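Local coordinates for hydrazine synthase subunit alpha (Candidatus Kuenenia stuttgartiensis, PDB 5C2V), which works in the hydrazine synthase complex, where this heme c-containing subunit catalyses the condensation of hydroxylamine with ammonia to form hydrazine, at residues R142-D147 and G152-H157; I197-R200 and H204-S207; H426-W431 and S590-R595; Y596-N601 and G607-E612. One frame throughout, in Å; residues are numbered along the deposited sequence.

Contact 1. Residues R142-D147 and G152-H157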
loop_
_atom_site.group_PDB
_atom_site.type_symbol
_atom_site.label_atom_id
_atom_site.label_comp_id
_atom_site.label_asym_id
_atom_site.label_seq_id
_atom_site.Cartn_x
_atom_site.Cartn_y
_atom_site.Cartn_z
ATOM N N ARG D 142 30.170 45.680 7.375
ATOM C CA ARG D 142 29.490 46.955 7.534
ATOM C C ARG D 142 28.011 46.819 7.869
ATOM O O ARG D 142 27.355 45.854 7.476
ATOM C CB ARG D 142 29.659 47.779 6.257
ATOM C CG ARG D 142 31.109 47.912 5.814
ATOM C CD ARG D 142 31.221 48.213 4.329
ATOM N NE ARG D 142 30.532 49.445 3.959
ATOM C CZ ARG D 142 30.327 49.836 2.706
ATOM N NH1 ARG D 142 30.754 49.088 1.698
ATOM N NH2 ARG D 142 29.692 50.973 2.459
ATOM N N ILE D 143 27.498 47.798 8.607
ATOM C CA ILE D 143 26.072 47.896 8.881
ATOM C C ILE D 143 25.545 49.208 8.315
ATOM O O ILE D 143 25.920 50.289 8.767
ATOM C CB ILE D 143 25.766 47.820 10.387
ATOM C CG1 ILE D 143 26.180 46.457 10.946
ATOM C CG2 ILE D 143 24.291 48.083 10.646
ATOM C CD1 ILE D 143 25.853 46.271 12.411
ATOM N N ILE D 144 24.678 49.103 7.313
ATOM C CA ILE D 144 24.165 50.274 6.615
ATOM C C ILE D 144 22.644 50.305 6.646
ATOM O O ILE D 144 21.999 49.277 6.444
ATOM C CB ILE D 144 24.635 50.297 5.143
ATOM C CG1 ILE D 144 26.160 50.198 5.062
ATOM C CG2 ILE D 144 24.136 51.544 4.429
ATOM C CD1 ILE D 144 26.686 50.144 3.647
ATOM N N TRP D 145 22.065 51.476 6.903
ATOM C CA TRP D 145 20.617 51.605 6.748
ATOM C C TRP D 145 20.190 53.018 6.367
ATOM O O TRP D 145 21.021 53.913 6.207
ATOM C CB TRP D 145 19.882 51.151 8.018
ATOM C CG TRP D 145 20.013 52.037 9.225
ATOM C CD1 TRP D 145 19.450 53.268 9.408
ATOM C CD2 TRP D 145 20.703 51.728 10.442
ATOM N NE1 TRP D 145 19.773 53.756 10.651
ATOM C CE2 TRP D 145 20.539 52.829 11.306
ATOM C CE3 TRP D 145 21.456 50.633 10.879
ATOM C CZ2 TRP D 145 21.097 52.864 12.582
ATOM C CZ3 TRP D 145 22.012 50.673 12.144
ATOM C CH2 TRP D 145 21.829 51.781 12.981
ATOM N N ARG D 146 18.882 53.204 6.221
ATOM C CA ARG D 146 18.338 54.444 5.683
ATOM C C ARG D 146 17.339 55.110 6.626
ATOM O O ARG D 146 16.520 54.440 7.255
ATOM C CB ARG D 146 17.689 54.173 4.320
ATOM C CG ARG D 146 16.578 55.135 3.936
ATOM C CD ARG D 146 16.072 54.857 2.531
ATOM N NE ARG D 146 14.926 55.693 2.187
ATOM C CZ ARG D 146 14.512 55.924 0.946
ATOM N NH1 ARG D 146 15.157 55.386 -0.080
ATOM N NH2 ARG D 146 13.456 56.697 0.729
ATOM N N ASP D 147 17.420 56.434 6.721
ATOM C CA ASP D 147 16.531 57.204 7.584
ATOM C C ASP D 147 15.179 57.446 6.919
ATOM O O ASP D 147 14.336 58.167 7.453
ATOM C CB ASP D 147 17.177 58.540 7.955
ATOM C CG ASP D 147 18.450 58.367 8.760
ATOM O OD1 ASP D 147 18.376 57.813 9.878
ATOM O OD2 ASP D 147 19.523 58.781 8.274
ATOM N N GLY D 152 15.631 60.566 2.323
ATOM C CA GLY D 152 16.410 59.609 3.084
ATOM C C GLY D 152 17.689 59.247 2.352
ATOM O O GLY D 152 17.758 59.329 1.125
ATOM N N ASP D 153 18.698 58.813 3.100
ATOM C CA ASP D 153 19.947 58.375 2.492
ATOM C C ASP D 153 20.414 57.075 3.121
ATOM O O ASP D 153 19.832 56.606 4.092
ATOM C CB ASP D 153 21.030 59.448 2.630
ATOM C CG ASP D 153 20.752 60.671 1.779
ATOM O OD1 ASP D 153 21.336 60.774 0.680
ATOM O OD2 ASP D 153 19.954 61.530 2.209
ATOM N N TRP D 154 21.489 56.514 2.582
ATOM C CA TRP D 154 22.000 55.240 3.060
ATOM C C TRP D 154 23.334 55.447 3.760
ATOM O O TRP D 154 24.331 55.796 3.128
ATOM C CB TRP D 154 22.138 54.250 1.902
ATOM C CG TRP D 154 20.821 53.877 1.283
ATOM C CD1 TRP D 154 20.196 54.503 0.242
ATOM C CD2 TRP D 154 19.969 52.791 1.667
ATOM N NE1 TRP D 154 19.008 53.875 -0.043
ATOM C CE2 TRP D 154 18.846 52.821 0.816
ATOM C CE3 TRP D 154 20.047 51.798 2.648
ATOM C CZ2 TRP D 154 17.810 51.895 0.917
ATOM C CZ3 TRP D 154 19.018 50.880 2.745
ATOM C CH2 TRP D 154 17.914 50.934 1.886
ATOM N N LYS D 155 23.345 55.234 5.072
ATOM C CA LYS D 155 24.518 55.539 5.879
ATOM C C LYS D 155 25.063 54.319 6.621
ATOM O O LYS D 155 24.307 53.419 7.016
ATOM C CB LYS D 155 24.187 56.650 6.881
ATOM C CG LYS D 155 23.579 57.897 6.249
ATOM C CD LYS D 155 23.285 58.963 7.293
ATOM C CE LYS D 155 22.520 60.133 6.693
ATOM N NZ LYS D 155 22.257 61.203 7.697
ATOM N N GLU D 156 26.382 54.317 6.810
ATOM C CA GLU D 156 27.084 53.277 7.557
ATOM C C GLU D 156 27.058 53.589 9.045
ATOM O O GLU D 156 27.539 54.633 9.475
ATOM C CB GLU D 156 28.533 53.154 7.089
ATOM C CG GLU D 156 28.711 52.868 5.613
ATOM C CD GLU D 156 30.042 53.371 5.091
ATOM O OE1 GLU D 156 30.321 54.580 5.242
ATOM O OE2 GLU D 156 30.816 52.558 4.543
ATOM N N HIS D 157 26.446 52.710 9.823
ATOM C CA HIS D 157 26.357 52.896 11.267
ATOM C C HIS D 157 27.343 52.069 12.106
ATOM O O HIS D 157 27.172 51.937 13.320
ATOM C CB HIS D 157 24.915 52.703 11.705
ATOM C CG HIS D 157 24.063 53.890 11.383
ATOM N ND1 HIS D 157 23.716 54.228 10.093
ATOM C CD2 HIS D 157 23.557 54.870 12.173
ATOM C CE1 HIS D 157 22.997 55.336 10.103
ATOM N NE2 HIS D 157 22.887 55.743 11.358
#

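Contact 2. Residues I197-R200 and H204-S207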
loop_
_atom_site.group_PDB
_atom_site.type_symbol
_atom_site.label_atom_id
_atom_site.label_comp_id
_atom_site.label_asym_id
_atom_site.label_seq_id
_atom_site.Cartn_x
_atom_site.Cartn_y
_atom_site.Cartn_z
ATOM N N ILE D 197 24.150 40.638 12.959
ATOM C CA ILE D 197 24.403 40.065 11.636
ATOM C C ILE D 197 23.164 40.211 10.756
ATOM O O ILE D 197 23.260 40.540 9.571
ATOM C CB ILE D 197 24.817 38.584 11.728
ATOM C CG1 ILE D 197 26.218 38.485 12.333
ATOM C CG2 ILE D 197 24.776 37.919 10.354
ATOM C CD1 ILE D 197 26.835 37.109 12.255
ATOM N N ILE D 198 22.000 39.981 11.353
ATOM C CA ILE D 198 20.729 40.240 10.691
ATOM C C ILE D 198 20.605 41.735 10.401
ATOM O O ILE D 198 20.073 42.140 9.368
ATOM C CB ILE D 198 19.540 39.759 11.551
ATOM C CG1 ILE D 198 19.573 38.237 11.690
ATOM C CG2 ILE D 198 18.216 40.193 10.946
ATOM C CD1 ILE D 198 19.434 37.504 10.375
ATOM N N GLN D 199 21.126 42.551 11.312
ATOM C CA GLN D 199 21.128 43.998 11.128
ATOM C C GLN D 199 22.084 44.390 10.008
ATOM O O GLN D 199 21.886 45.396 9.329
ATOM C CB GLN D 199 21.510 44.708 12.429
ATOM C CG GLN D 199 21.248 46.204 12.411
ATOM C CD GLN D 199 21.527 46.865 13.746
ATOM O OE1 GLN D 199 22.137 46.271 14.635
ATOM N NE2 GLN D 199 21.075 48.104 13.893
ATOM N N ARG D 200 23.124 43.587 9.819
ATOM C CA ARG D 200 24.072 43.815 8.741
ATOM C C ARG D 200 23.406 43.503 7.412
ATOM O O ARG D 200 23.492 44.284 6.465
ATOM C CB ARG D 200 25.334 42.967 8.936
ATOM C CG ARG D 200 26.109 42.683 7.654
ATOM C CD ARG D 200 27.540 42.247 7.949
ATOM N NE ARG D 200 28.204 41.676 6.778
ATOM C CZ ARG D 200 28.697 42.389 5.770
ATOM N NH1 ARG D 200 28.601 43.710 5.776
ATOM N NH2 ARG D 200 29.285 41.776 4.751
ATOM N N HIS D 204 18.136 45.696 10.291
ATOM C CA HIS D 204 17.470 45.675 11.590
ATOM C C HIS D 204 17.845 44.399 12.334
ATOM O O HIS D 204 18.059 43.358 11.714
ATOM C CB HIS D 204 15.951 45.769 11.422
ATOM C CG HIS D 204 15.212 46.053 12.695
ATOM N ND1 HIS D 204 15.110 45.137 13.719
ATOM C CD2 HIS D 204 14.531 47.151 13.103
ATOM C CE1 HIS D 204 14.403 45.659 14.706
ATOM N NE2 HIS D 204 14.040 46.880 14.357
ATOM N N VAL D 205 17.925 44.476 13.659
ATOM C CA VAL D 205 18.241 43.303 14.466
ATOM C C VAL D 205 17.142 42.255 14.332
ATOM O O VAL D 205 15.993 42.580 14.031
ATOM C CB VAL D 205 18.427 43.659 15.954
ATOM C CG1 VAL D 205 19.657 44.533 16.143
ATOM C CG2 VAL D 205 17.182 44.345 16.500
ATOM N N LEU D 206 17.507 40.995 14.550
ATOM C CA LEU D 206 16.576 39.885 14.398
ATOM C C LEU D 206 15.425 39.967 15.394
ATOM O O LEU D 206 15.636 40.191 16.586
ATOM C CB LEU D 206 17.310 38.552 14.560
ATOM C CG LEU D 206 16.506 37.275 14.303
ATOM C CD1 LEU D 206 15.933 37.270 12.896
ATOM C CD2 LEU D 206 17.366 36.042 14.537
ATOM N N SER D 207 14.206 39.799 14.893
ATOM C CA SER D 207 13.033 39.723 15.752
ATOM C C SER D 207 12.662 38.259 15.948
ATOM O O SER D 207 12.777 37.450 15.026
ATOM C CB SER D 207 11.865 40.509 15.163
ATOM O OG SER D 207 10.773 40.546 16.065
#

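Contact 3. Residues H426-W431 and S590-R595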
loop_
_atom_site.group_PDB
_atom_site.type_symbol
_atom_site.label_atom_id
_atom_site.label_comp_id
_atom_site.label_asym_id
_atom_site.label_seq_id
_atom_site.Cartn_x
_atom_site.Cartn_y
_atom_site.Cartn_z
ATOM N N HIS D 426 -1.833 40.819 13.632
ATOM C CA HIS D 426 -0.890 39.722 13.460
ATOM C C HIS D 426 -0.099 39.912 12.171
ATOM O O HIS D 426 -0.566 40.574 11.244
ATOM C CB HIS D 426 -1.631 38.381 13.442
ATOM C CG HIS D 426 -0.762 37.199 13.739
ATOM N ND1 HIS D 426 0.113 36.663 12.819
ATOM C CD2 HIS D 426 -0.644 36.438 14.855
ATOM C CE1 HIS D 426 0.738 35.631 13.356
ATOM N NE2 HIS D 426 0.295 35.474 14.591
ATOM N N SER D 427 1.100 39.342 12.119
ATOM C CA SER D 427 1.897 39.362 10.897
ATOM C C SER D 427 1.165 38.599 9.799
ATOM O O SER D 427 0.485 37.612 10.074
ATOM C CB SER D 427 3.280 38.757 11.143
ATOM O OG SER D 427 3.177 37.438 11.651
ATOM N N TRP D 428 1.293 39.059 8.559
ATOM C CA TRP D 428 0.572 38.425 7.460
ATOM C C TRP D 428 1.391 38.320 6.175
ATOM O O TRP D 428 2.434 38.960 6.028
ATOM C CB TRP D 428 -0.739 39.175 7.193
ATOM C CG TRP D 428 -0.580 40.628 6.870
ATOM C CD1 TRP D 428 -0.365 41.646 7.751
ATOM C CD2 TRP D 428 -0.655 41.230 5.571
ATOM N NE1 TRP D 428 -0.288 42.843 7.081
ATOM C CE2 TRP D 428 -0.462 42.614 5.742
ATOM C CE3 TRP D 428 -0.860 40.731 4.282
ATOM C CZ2 TRP D 428 -0.468 43.506 4.672
ATOM C CZ3 TRP D 428 -0.865 41.617 3.220
ATOM C CH2 TRP D 428 -0.671 42.989 3.422
ATOM N N GLY D 429 0.900 37.505 5.246
ATOM C CA GLY D 429 1.588 37.226 3.997
ATOM C C GLY D 429 0.595 36.778 2.941
ATOM O O GLY D 429 -0.608 36.851 3.162
ATOM N N THR D 430 1.085 36.327 1.789
ATOM C CA THR D 430 0.190 35.959 0.692
ATOM C C THR D 430 0.517 34.621 0.026
ATOM O O THR D 430 1.626 34.096 0.147
ATOM C CB THR D 430 0.186 37.042 -0.410
ATOM O OG1 THR D 430 1.526 37.269 -0.865
ATOM C CG2 THR D 430 -0.397 38.347 0.113
ATOM N N TRP D 431 -0.458 34.066 -0.686
ATOM C CA TRP D 431 -0.166 32.926 -1.549
ATOM C C TRP D 431 -1.097 32.883 -2.755
ATOM O O TRP D 431 -2.233 33.362 -2.702
ATOM C CB TRP D 431 -0.232 31.606 -0.767
ATOM C CG TRP D 431 -1.595 31.196 -0.302
ATOM C CD1 TRP D 431 -2.144 31.419 0.927
ATOM C CD2 TRP D 431 -2.573 30.461 -1.049
ATOM N NE1 TRP D 431 -3.406 30.880 0.987
ATOM C CE2 TRP D 431 -3.694 30.289 -0.215
ATOM C CE3 TRP D 431 -2.612 29.940 -2.347
ATOM C CZ2 TRP D 431 -4.840 29.616 -0.633
ATOM C CZ3 TRP D 431 -3.752 29.273 -2.761
ATOM C CH2 TRP D 431 -4.849 29.117 -1.907
ATOM N N SER D 590 -3.966 42.098 -2.506
ATOM C CA SER D 590 -4.796 40.895 -2.523
ATOM C C SER D 590 -5.737 40.849 -1.320
ATOM O O SER D 590 -5.365 41.258 -0.220
ATOM C CB SER D 590 -3.922 39.639 -2.555
ATOM O OG SER D 590 -3.032 39.607 -1.453
ATOM N N PRO D 591 -6.968 40.353 -1.530
ATOM C CA PRO D 591 -7.978 40.266 -0.467
ATOM C C PRO D 591 -7.608 39.275 0.634
ATOM O O PRO D 591 -6.983 38.249 0.363
ATOM C CB PRO D 591 -9.235 39.792 -1.210
ATOM C CG PRO D 591 -8.985 40.110 -2.646
ATOM C CD PRO D 591 -7.511 39.941 -2.835
ATOM N N PHE D 592 -7.991 39.592 1.868
ATOM C CA PHE D 592 -7.794 38.688 2.995
ATOM C C PHE D 592 -8.865 37.603 3.015
ATOM O O PHE D 592 -9.950 37.785 2.463
ATOM C CB PHE D 592 -7.795 39.463 4.313
ATOM C CG PHE D 592 -6.570 40.305 4.517
ATOM C CD1 PHE D 592 -6.523 41.609 4.051
ATOM C CD2 PHE D 592 -5.461 39.792 5.169
ATOM C CE1 PHE D 592 -5.396 42.386 4.234
ATOM C CE2 PHE D 592 -4.330 40.564 5.355
ATOM C CZ PHE D 592 -4.297 41.863 4.887
ATOM N N ALA D 593 -8.550 36.474 3.644
ATOM C CA ALA D 593 -9.478 35.349 3.719
ATOM C C ALA D 593 -10.787 35.741 4.400
ATOM O O ALA D 593 -10.791 36.250 5.521
ATOM C CB ALA D 593 -8.832 34.182 4.449
ATOM N N PHE D 594 -11.896 35.494 3.712
ATOM C CA PHE D 594 -13.218 35.848 4.218
ATOM C C PHE D 594 -13.700 34.827 5.242
ATOM O O PHE D 594 -13.349 33.651 5.171
ATOM C CB PHE D 594 -14.221 35.959 3.067
ATOM C CG PHE D 594 -13.886 37.033 2.068
ATOM C CD1 PHE D 594 -12.940 36.811 1.080
ATOM C CD2 PHE D 594 -14.523 38.261 2.114
ATOM C CE1 PHE D 594 -12.631 37.796 0.161
ATOM C CE2 PHE D 594 -14.220 39.250 1.195
ATOM C CZ PHE D 594 -13.273 39.017 0.218
ATOM N N ARG D 595 -14.511 35.281 6.191
ATOM C CA ARG D 595 -14.970 34.419 7.274
ATOM C C ARG D 595 -16.109 33.487 6.856
ATOM O O ARG D 595 -16.105 32.307 7.204
ATOM C CB ARG D 595 -15.404 35.267 8.473
ATOM C CG ARG D 595 -16.143 34.491 9.550
ATOM C CD ARG D 595 -16.314 35.312 10.816
ATOM N NE ARG D 595 -15.186 35.150 11.729
ATOM C CZ ARG D 595 -15.283 34.619 12.943
ATOM N NH1 ARG D 595 -16.459 34.207 13.396
ATOM N NH2 ARG D 595 -14.207 34.507 13.708
#

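Contact 4. Residues Y596-N601 and G607-E612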
loop_
_atom_site.group_PDB
_atom_site.type_symbol
_atom_site.label_atom_id
_atom_site.label_comp_id
_atom_site.label_asym_id
_atom_site.label_seq_id
_atom_site.Cartn_x
_atom_site.Cartn_y
_atom_site.Cartn_z
ATOM N N TYR D 596 -17.076 34.010 6.107
ATOM C CA TYR D 596 -18.271 33.233 5.780
ATOM C C TYR D 596 -18.497 33.052 4.280
ATOM O O TYR D 596 -17.731 33.553 3.457
ATOM C CB TYR D 596 -19.507 33.891 6.396
ATOM C CG TYR D 596 -19.518 33.904 7.908
ATOM C CD1 TYR D 596 -19.135 32.785 8.636
ATOM C CD2 TYR D 596 -19.910 35.037 8.606
ATOM C CE1 TYR D 596 -19.148 32.795 10.019
ATOM C CE2 TYR D 596 -19.924 35.058 9.986
ATOM C CZ TYR D 596 -19.541 33.934 10.689
ATOM O OH TYR D 596 -19.554 33.954 12.064
ATOM N N LEU D 597 -19.564 32.330 3.943
ATOM C CA LEU D 597 -19.985 32.156 2.557
ATOM C C LEU D 597 -21.392 32.680 2.329
ATOM O O LEU D 597 -22.185 32.796 3.262
ATOM C CB LEU D 597 -19.936 30.684 2.142
ATOM C CG LEU D 597 -18.683 30.222 1.406
ATOM C CD1 LEU D 597 -17.578 30.073 2.403
ATOM C CD2 LEU D 597 -18.922 28.915 0.665
ATOM N N LYS D 598 -21.692 32.988 1.074
ATOM C CA LYS D 598 -23.048 33.315 0.671
ATOM C C LYS D 598 -23.530 32.293 -0.350
ATOM O O LYS D 598 -22.814 31.971 -1.302
ATOM C CB LYS D 598 -23.125 34.732 0.100
ATOM C CG LYS D 598 -22.921 35.823 1.138
ATOM C CD LYS D 598 -23.240 37.197 0.572
ATOM C CE LYS D 598 -22.265 37.585 -0.526
ATOM N NZ LYS D 598 -22.512 38.971 -1.011
ATOM N N PHE D 599 -24.735 31.776 -0.128
ATOM C CA PHE D 599 -25.352 30.816 -1.035
ATOM C C PHE D 599 -26.653 31.375 -1.596
ATOM O O PHE D 599 -27.269 32.253 -0.991
ATOM C CB PHE D 599 -25.630 29.487 -0.325
ATOM C CG PHE D 599 -24.415 28.857 0.295
ATOM C CD1 PHE D 599 -23.600 28.016 -0.444
ATOM C CD2 PHE D 599 -24.099 29.092 1.623
ATOM C CE1 PHE D 599 -22.486 27.430 0.127
ATOM C CE2 PHE D 599 -22.986 28.509 2.199
ATOM C CZ PHE D 599 -22.180 27.676 1.450
ATOM N N ASP D 600 -27.073 30.863 -2.749
ATOM C CA ASP D 600 -28.364 31.237 -3.314
ATOM C C ASP D 600 -29.481 30.406 -2.691
ATOM O O ASP D 600 -29.263 29.691 -1.713
ATOM C CB ASP D 600 -28.360 31.080 -4.839
ATOM C CG ASP D 600 -27.878 29.711 -5.294
ATOM O OD1 ASP D 600 -28.035 28.726 -4.544
ATOM O OD2 ASP D 600 -27.340 29.622 -6.418
ATOM N N ASN D 601 -30.677 30.505 -3.259
ATOM C CA ASN D 601 -31.819 29.746 -2.766
ATOM C C ASN D 601 -31.682 28.252 -3.052
ATOM O O ASN D 601 -32.324 27.426 -2.404
ATOM C CB ASN D 601 -33.115 30.277 -3.379
ATOM C CG ASN D 601 -33.355 31.740 -3.055
ATOM O OD1 ASN D 601 -32.968 32.222 -1.991
ATOM N ND2 ASN D 601 -33.993 32.453 -3.976
ATOM N N GLY D 607 -21.126 33.459 -3.198
ATOM C CA GLY D 607 -19.907 34.230 -3.005
ATOM C C GLY D 607 -19.283 34.130 -1.623
ATOM O O GLY D 607 -19.554 33.193 -0.872
ATOM N N VAL D 608 -18.441 35.106 -1.292
ATOM C CA VAL D 608 -17.746 35.142 -0.006
ATOM C C VAL D 608 -18.265 36.287 0.861
ATOM O O VAL D 608 -18.733 37.301 0.345
ATOM C CB VAL D 608 -16.223 35.295 -0.188
ATOM C CG1 VAL D 608 -15.626 34.019 -0.762
ATOM C CG2 VAL D 608 -15.909 36.488 -1.078
ATOM N N LYS D 609 -18.184 36.122 2.179
ATOM C CA LYS D 609 -18.771 37.093 3.097
ATOM C C LYS D 609 -17.833 37.494 4.236
ATOM O O LYS D 609 -17.193 36.644 4.860
ATOM C CB LYS D 609 -20.073 36.538 3.674
ATOM C CG LYS D 609 -20.904 37.552 4.437
ATOM C CD LYS D 609 -22.187 36.925 4.952
ATOM C CE LYS D 609 -23.104 37.967 5.565
ATOM N NZ LYS D 609 -23.502 39.002 4.571
ATOM N N HIS D 610 -17.770 38.798 4.501
ATOM C CA HIS D 610 -16.957 39.343 5.585
ATOM C C HIS D 610 -17.497 38.957 6.957
ATOM O O HIS D 610 -18.704 38.789 7.136
ATOM C CB HIS D 610 -16.879 40.871 5.483
ATOM C CG HIS D 610 -15.883 41.366 4.481
ATOM N ND1 HIS D 610 -14.538 41.074 4.562
ATOM C CD2 HIS D 610 -16.035 42.145 3.386
ATOM C CE1 HIS D 610 -13.905 41.647 3.553
ATOM N NE2 HIS D 610 -14.790 42.303 2.824
ATOM N N GLY D 611 -16.595 38.825 7.925
ATOM C CA GLY D 611 -16.975 38.517 9.291
ATOM C C GLY D 611 -16.868 39.734 10.190
ATOM O O GLY D 611 -16.783 40.863 9.706
ATOM N N GLU D 612 -16.874 39.508 11.501
ATOM C CA GLU D 612 -16.797 40.609 12.454
ATOM C C GLU D 612 -15.363 41.079 12.654
ATOM O O GLU D 612 -15.135 42.218 13.064
ATOM C CB GLU D 612 -17.407 40.209 13.802
ATOM C CG GLU D 612 -17.791 41.391 14.700
ATOM C CD GLU D 612 -16.628 41.934 15.514
ATOM O OE1 GLU D 612 -15.620 41.214 15.669
ATOM O OE2 GLU D 612 -16.715 43.088 15.988
#

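Contact 1. Residues R142-D147 and G152-H157
Arg142 turns its chain at chi3 (59°) and brings NH2 to 2.8 Å from Glu156 OE2, a salt bridge whose hydrogen bond is weak, with the guanidinium and carboxylate planes 74° apart. Ile143 takes part through its backbone: its O accepts His157 N at 2.7 Å. Next, Ile144 runs beside Glu156, pointing the same way, with Ile144 CG1 3.7 Å from Glu156 CG; its CG2 packs near the edge of the Trp154 ring, 4.2 Å from Trp154 CB. Trp145 pairs with Lys155 through two backbone hydrogen bonds, and its indole makes an offset stack with His157, the six-membered ring and imidazole centroids 3.8 Å apart and the planes at 17°. A weak bond from His157 ND1 to Lys155 O helps set the turn of the imidazole. Arg146 lays its CB over the face of Trp154, 3.7 Å from the centroid of the six-membered ring, in a CH-pi contact, and His30 of the gamma subunit meets the same indole edge-to-face. Last, Asp147 OD2 stands 3.7 Å from Lys155 NZ, a long salt bridge. The whole is an antiparallel beta hairpin, strands 139-146 and 154-171, that reaches out to pack against the gamma subunit.

Contact 2. Residues I197-R200 and H204-S207
Gln199 and His204 bring their CA atoms to 4.1 Å where the chain leaves helix 196-201 and doubles back along it as an irregular segment. The carbonyl of His204 is directed at the helix, its O 3.2 Å from Gln199 CA in a CA-H...O contact. No conventional hydrogen bond joins the two segments; instead Thr202 OG1, in the turn between them, bonds to both Ile198 O and His204 N. Ile198 is buried here: its CG2 lies 3.3 Å from His204 O, while CG1 reaches 3.7 Å from Leu206 CB, the two side chains crossing at a slant. This is a short helix between strands 186-191 and 209-211, laid on the antiparallel sheet that holds strands 154-171 and 216-220: Ile197 packs on the first of these and Leu206 on the second. Gln199, its CG anti to the backbone N (chi1 -167°), extends alongside Val205 and puts OE1 3.4 Å from Val205 CG1. CB of His204 points away from the helix, and the ring is fixed in rotation by ND1, which donates to Val205 O at 2.7 Å, on a lone pair and in the imidazole plane; Phe406 meets this ring at about 40°.

Contact 3. Residues H426-W431 and S590-R595
Trp428 and Phe592 meet edge-to-face: the edge of the phenyl ring is directed at the six-membered ring of the indole, with centroids 4.9 Å apart and planes at 60°. Phe592 CE2 and CZ do the touching. CE2 comes to 3.6 Å from Trp428 CE3, and CZ sits over the indole face, displaced toward its rim. The indole is presented this way because its CG lies between the backbone N and carbonyl carbon (chi1 58°), standing it off strand 428-433 toward the incoming loop. Phe592 takes the other turn, CG beside its backbone N (chi1 -71°), so the ring tip reaches the tryptophan although its backbone stays well away. In the plane of the indole, at its edge, lies His426 O. Further along, Thr430 turns its methyl to Ser590, Thr430 CG2 standing 3.3 Å from Ser590 OG. Each hydroxyl has its bond to a third residue: Thr430 OG1 to Trp580 NE1, Ser590 OG to Ser520 OG on strand 517-522. Strand 428-433 lies between strands 517-522 and 553-556, the latter carrying the heme-linking Cys556; loop 590-595 packs against this sheet, and Trp431, next on the strand, touches that heme c. With no hydrogen bond between the two segments, their contact rests on ring and methyl packing, and the buried hydroxyls are satisfied by residues beside it.

Contact 4. Residues Y596-N601 and G607-E612
Tyr596 stands beside the end of the partner strand, its ring met obliquely by His610 O, which lies 4.2 Å from Tyr596 CD2. CB of His610 points away from strand 596-599; its imidazole meets the ring of Phe594 at about 45° and its ND1 is hydrogen-bonded to Glu634 OE2. Phe599, which does not touch the partner strand, meets Tyr755 of helix 751-762, in the cytochrome c region, edge-to-face, and Leu597 rests on that same tyrosine. Between these rings the backbones join in an antiparallel hairpin of two strands, 596-599 and 605-609. Tyr596 and Lys609 form a hydrogen-bonded pair, with N to O distances of 2.9 Å both ways, and Lys598 with Gly607 forms another, Lys598 N standing 2.9 Å from Gly607 O. Leu597 and Val608 make the non-hydrogen-bonded pair between them and share a face, on which Val608 rests on Phe594. The opposite face carries Tyr596, Lys598 and Lys609. Here Tyr596 CB lies 3.8 Å from Lys609 CB. Lys598 crosses Lys609 at about a right angle, its CG 3.9 Å from Lys609 CB, and a bend at chi3 (-66°) carries Lys598 CE to 3.6 Å from Val608 O. The two ammonium groups are 5.7 Å apart, Lys598 NZ to Lys609 NZ, close enough that they probably repel somewhat on this exposed surface.

From the N terminus the contacts come in series, and none nests in or crosses another. Contact 1 closes the four-residue connection 148-151, of which 148-150 are not modelled; contact 2 closes the short exit of helix 196-201. They are joined, Arg200 NH1 probably hydrogen-bonding to Arg142 O and Gln199 packing on Trp145, so the helix packs directly against the hairpin. Contact 3 closes the longest loop, 158 residues, and ties strand 428-433, whose Trp431 touches the heme, to the loop leading into strand 596-599. That loop runs into contact 4, which closes the five-residue connection 602-606 of a hairpin, and its Phe594 and Arg595 pack there. The centres of contacts 1 and 4 are about 48 Å apart.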